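Long-range contact in hydroquinone dioxygenase large subunit (Pseudomonas sp., PDB 4ZXA), which forms part of a two-subunit, metal-dependent hydroquinone 1,2-dioxygenase, which probably opens the aromatic ring of hydroquinone with molecular oxygen: residues V261-Q266 with M314-A319. Residues are numbered along the deposited sequence; the frame is centred on the assembly and turned at random.
Sequences VEWFIQ and MVWENA. With CD (cadmium ion), chain I; H8N (4-hydroxybenzonitrile), chain J.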
ATOM      1  N   VAL E 261      24.950 -11.558  -2.791  1.00 22.19           N
ATOM      2  CA  VAL E 261      25.215 -10.134  -2.873  1.00 21.45           C
ATOM      3  C   VAL E 261      24.726  -9.638  -4.243  1.00 26.99           C
ATOM      4  O   VAL E 261      24.920 -10.319  -5.257  1.00 25.05           O
ATOM      5  CB  VAL E 261      26.729  -9.846  -2.720  1.00 19.89           C
ATOM      6  CG1 VAL E 261      27.044  -8.397  -3.080  1.00 23.08           C
ATOM      7  CG2 VAL E 261      27.205 -10.155  -1.308  1.00 19.16           C
ATOM      8  N   GLU E 262      24.084  -8.471  -4.271  1.00 20.93           N
ATOM      9  CA  GLU E 262      23.700  -7.832  -5.529  1.00 23.27           C
ATOM     10  C   GLU E 262      24.459  -6.531  -5.702  1.00 26.04           C
ATOM     11  O   GLU E 262      24.811  -5.893  -4.702  1.00 26.15           O
ATOM     12  CB  GLU E 262      22.215  -7.507  -5.540  1.00 18.26           C
ATOM     13  CG  GLU E 262      21.325  -8.708  -5.533  1.00 24.08           C
ATOM     14  CD  GLU E 262      19.920  -8.379  -5.085  1.00 26.47           C
ATOM     15  OE1 GLU E 262      19.743  -7.312  -4.449  1.00 27.67           O
ATOM     16  OE2 GLU E 262      19.002  -9.174  -5.372  1.00 21.91           O
ATOM     17  N   TRP E 263      24.691  -6.134  -6.957  1.00 20.29           N
ATOM     18  CA  TRP E 263      25.308  -4.843  -7.253  1.00 21.22           C
ATOM     19  C   TRP E 263      24.386  -3.936  -8.072  1.00 23.74           C
ATOM     20  O   TRP E 263      23.841  -4.335  -9.103  1.00 22.37           O
ATOM     21  CB  TRP E 263      26.650  -5.023  -7.959  1.00 19.24           C
ATOM     22  CG  TRP E 263      27.701  -5.647  -7.085  1.00 22.20           C
ATOM     23  CD1 TRP E 263      27.887  -6.982  -6.851  1.00 26.14           C
ATOM     24  CD2 TRP E 263      28.718  -4.965  -6.334  1.00 22.05           C
ATOM     25  NE1 TRP E 263      28.959  -7.174  -6.000  1.00 22.35           N
ATOM     26  CE2 TRP E 263      29.482  -5.952  -5.668  1.00 22.87           C
ATOM     27  CE3 TRP E 263      29.072  -3.622  -6.169  1.00 20.74           C
ATOM     28  CZ2 TRP E 263      30.562  -5.630  -4.850  1.00 22.97           C
ATOM     29  CZ3 TRP E 263      30.134  -3.309  -5.356  1.00 18.02           C
ATOM     30  CH2 TRP E 263      30.873  -4.305  -4.710  1.00 22.07           C
ATOM     31  N   PHE E 264      24.210  -2.712  -7.588  1.00 24.56           N
ATOM     32  CA  PHE E 264      23.418  -1.702  -8.273  1.00 20.63           C
ATOM     33  C   PHE E 264      24.333  -0.544  -8.720  1.00 24.98           C
ATOM     34  O   PHE E 264      25.072   0.009  -7.904  1.00 24.22           O
ATOM     35  CB  PHE E 264      22.346  -1.153  -7.323  1.00 20.24           C
ATOM     36  CG  PHE E 264      21.271  -2.142  -6.941  1.00 21.50           C
ATOM     37  CD1 PHE E 264      21.083  -3.316  -7.653  1.00 24.77           C
ATOM     38  CD2 PHE E 264      20.417  -1.875  -5.875  1.00 26.96           C
ATOM     39  CE1 PHE E 264      20.078  -4.223  -7.298  1.00 24.15           C
ATOM     40  CE2 PHE E 264      19.405  -2.774  -5.518  1.00 22.75           C
ATOM     41  CZ  PHE E 264      19.240  -3.952  -6.234  1.00 19.51           C
ATOM     42  N   ILE E 265      24.310  -0.193 -10.007  1.00 26.51           N
ATOM     43  CA  ILE E 265      24.953   1.043 -10.486  1.00 22.21           C
ATOM     44  C   ILE E 265      23.893   1.988 -11.028  1.00 22.23           C
ATOM     45  O   ILE E 265      23.309   1.722 -12.087  1.00 21.05           O
ATOM     46  CB  ILE E 265      25.881   0.803 -11.663  1.00 23.24           C
ATOM     47  CG1 ILE E 265      26.743  -0.449 -11.455  1.00 30.51           C
ATOM     48  CG2 ILE E 265      26.722   2.053 -11.922  1.00 23.38           C
ATOM     49  CD1 ILE E 265      28.012  -0.216 -10.718  1.00 32.56           C
ATOM     50  N   GLN E 266      23.641   3.086 -10.321  1.00 19.04           N
ATOM     51  CA  GLN E 266      22.577   4.005 -10.720  1.00 18.91           C
ATOM     52  C   GLN E 266      23.032   4.887 -11.896  1.00 23.23           C
ATOM     53  O   GLN E 266      23.992   5.650 -11.777  1.00 24.06           O
ATOM     54  CB  GLN E 266      22.107   4.841  -9.517  1.00 19.87           C
ATOM     55  CG  GLN E 266      20.865   5.687  -9.766  1.00 21.05           C
ATOM     56  CD  GLN E 266      19.620   4.841  -9.947  1.00 22.43           C
ATOM     57  OE1 GLN E 266      19.480   3.801  -9.311  1.00 29.61           O
ATOM     58  NE2 GLN E 266      18.712   5.274 -10.822  1.00 22.18           N
ATOM     59  N   MET E 314      21.333   0.075 -13.492  1.00 22.65           N
ATOM     60  CA  MET E 314      22.034  -1.110 -13.940  1.00 22.23           C
ATOM     61  C   MET E 314      22.109  -2.130 -12.809  1.00 23.21           C
ATOM     62  O   MET E 314      22.710  -1.854 -11.765  1.00 24.06           O
ATOM     63  CB  MET E 314      23.434  -0.754 -14.419  1.00 22.20           C
ATOM     64  CG  MET E 314      24.296  -1.981 -14.680  1.00 23.23           C
ATOM     65  SD  MET E 314      23.769  -2.859 -16.155  1.00 24.96           S
ATOM     66  CE  MET E 314      24.321  -1.755 -17.453  1.00 23.22           C
ATOM     67  N   VAL E 315      21.489  -3.296 -13.012  1.00 21.03           N
ATOM     68  CA  VAL E 315      21.617  -4.416 -12.077  1.00 18.48           C
ATOM     69  C   VAL E 315      22.664  -5.393 -12.616  1.00 21.31           C
ATOM     70  O   VAL E 315      22.537  -5.926 -13.725  1.00 21.78           O
ATOM     71  CB  VAL E 315      20.272  -5.162 -11.846  1.00 22.11           C
ATOM     72  CG1 VAL E 315      20.453  -6.280 -10.810  1.00 19.57           C
ATOM     73  CG2 VAL E 315      19.173  -4.192 -11.417  1.00 18.29           C
ATOM     74  N   TRP E 316      23.720  -5.600 -11.846  1.00 15.99           N
ATOM     75  CA  TRP E 316      24.808  -6.439 -12.308  1.00 22.91           C
ATOM     76  C   TRP E 316      24.708  -7.828 -11.653  1.00 24.07           C
ATOM     77  O   TRP E 316      24.916  -7.988 -10.453  1.00 25.07           O
ATOM     78  CB  TRP E 316      26.140  -5.773 -12.003  1.00 19.23           C
ATOM     79  CG  TRP E 316      27.352  -6.588 -12.323  1.00 22.42           C
ATOM     80  CD1 TRP E 316      27.554  -7.402 -13.411  1.00 23.79           C
ATOM     81  CD2 TRP E 316      28.546  -6.665 -11.536  1.00 20.74           C
ATOM     82  NE1 TRP E 316      28.812  -7.974 -13.346  1.00 20.23           N
ATOM     83  CE2 TRP E 316      29.435  -7.538 -12.202  1.00 19.93           C
ATOM     84  CE3 TRP E 316      28.946  -6.089 -10.326  1.00 22.56           C
ATOM     85  CZ2 TRP E 316      30.695  -7.840 -11.699  1.00 18.12           C
ATOM     86  CZ3 TRP E 316      30.204  -6.394  -9.825  1.00 23.03           C
ATOM     87  CH2 TRP E 316      31.062  -7.265 -10.513  1.00 20.57           C
ATOM     88  N   GLU E 317      24.378  -8.830 -12.453  1.00 20.63           N
ATOM     89  CA  GLU E 317      24.106 -10.150 -11.918  1.00 26.53           C
ATOM     90  C   GLU E 317      25.253 -11.112 -12.163  1.00 25.87           C
ATOM     91  O   GLU E 317      26.082 -10.907 -13.059  1.00 25.62           O
ATOM     92  CB  GLU E 317      22.816 -10.707 -12.517  1.00 22.90           C
ATOM     93  CG  GLU E 317      21.554 -10.029 -11.989  1.00 27.78           C
ATOM     94  CD  GLU E 317      20.289 -10.637 -12.570  1.00 31.16           C
ATOM     95  OE1 GLU E 317      20.393 -11.691 -13.238  1.00 34.44           O
ATOM     96  OE2 GLU E 317      19.197 -10.056 -12.375  1.00 33.07           O
ATOM     97  N   ASN E 318      25.270 -12.172 -11.366  1.00 23.48           N
ATOM     98  CA  ASN E 318      26.270 -13.219 -11.465  1.00 22.08           C
ATOM     99  C   ASN E 318      25.571 -14.571 -11.573  1.00 24.28           C
ATOM    100  O   ASN E 318      25.032 -15.078 -10.599  1.00 25.58           O
ATOM    101  CB  ASN E 318      27.185 -13.187 -10.240  1.00 22.76           C
ATOM    102  CG  ASN E 318      28.276 -14.256 -10.296  1.00 27.55           C
ATOM    103  OD1 ASN E 318      28.321 -15.068 -11.221  1.00 29.55           O
ATOM    104  ND2 ASN E 318      29.159 -14.254  -9.304  1.00 25.00           N
ATOM    105  N   ALA E 319      25.588 -15.152 -12.762  1.00 21.48           N
ATOM    106  CA  ALA E 319      24.799 -16.338 -13.054  1.00 19.79           C
ATOM    107  C   ALA E 319      25.529 -17.665 -12.760  1.00 29.62           C
ATOM    108  O   ALA E 319      25.195 -18.709 -13.329  1.00 34.23           O
ATOM    109  CB  ALA E 319      24.338 -16.293 -14.501  1.00 16.59           C
TER
HETATM  110 CD    CD I 401      17.469  -7.878  -3.912  1.00 28.17          CD
HETATM  111  NAA H8N J 402      16.342  -7.101  -5.808  1.00 25.61           N
HETATM  112  CAC H8N J 402      15.990  -6.544  -6.742  1.00 26.08           C
HETATM  113  CAI H8N J 402      15.563  -5.787  -7.955  1.00 22.33           C
HETATM  114  CAF H8N J 402      16.084  -4.514  -8.154  1.00 26.14           C
HETATM  115  CAD H8N J 402      15.708  -3.774  -9.272  1.00 25.04           C
HETATM  116  CAH H8N J 402      14.811  -4.345 -10.161  1.00 21.20           C
HETATM  117  OAB H8N J 402      14.424  -3.622 -11.257  1.00 24.40           O
HETATM  118  CAE H8N J 402      14.288  -5.618  -9.964  1.00 23.16           C
HETATM  119  CAG H8N J 402      14.671  -6.349  -8.850  1.00 22.78           C
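The indole of Trp316 reaches one face of the Trp263 ring with its CZ3, 3.7 Å above the plane and displaced toward the rim, while CB of Trp263 sits at the edge of the Trp316 ring, 3.5 Å from CE3. The two indoles run side by side with planes inclined at 54°, an oblique pairing. The first torsion of Trp316 (chi1 175°) turns CG away from its own backbone N and lays the indole alongside Trp263, while NE1 is held by a hydrogen bond to Ser241 OG. Replacing Trp263 with alanine would strip away the indole face on which CZ3 rests, and is likely to leave a gap beside CE3 and CZ3 of Trp316 and let that indole tilt. Beyond them, on the same face of the sheet, CB of Ile265 meets CB of Met314 at 4.0 Å. Strands 262-266 and 310-318 are antiparallel neighbours in a sheet of the cupin fold; the face of that sheet carrying Glu262, Phe264 and Val315 lines the metal and ligand pocket. There CG1 of Val315 lies at the edge of the Phe264 ring, 4.1 Å from CE1, and Phe264 CZ approaches CAF of 4-hydroxybenzonitrile to 3.7 Å. Glu262 grips the cadmium ion with both carboxylate oxygens; His256, Asn258, His303 and the ligand nitrile complete its shell. Between the strands, Ile265 and Met314 exchange backbone hydrogen bonds in both directions, and Trp316 N donates an almost straight bond to Trp263 O (3.0 Å, 179°). Val55 of the small subunit also packs on Trp263.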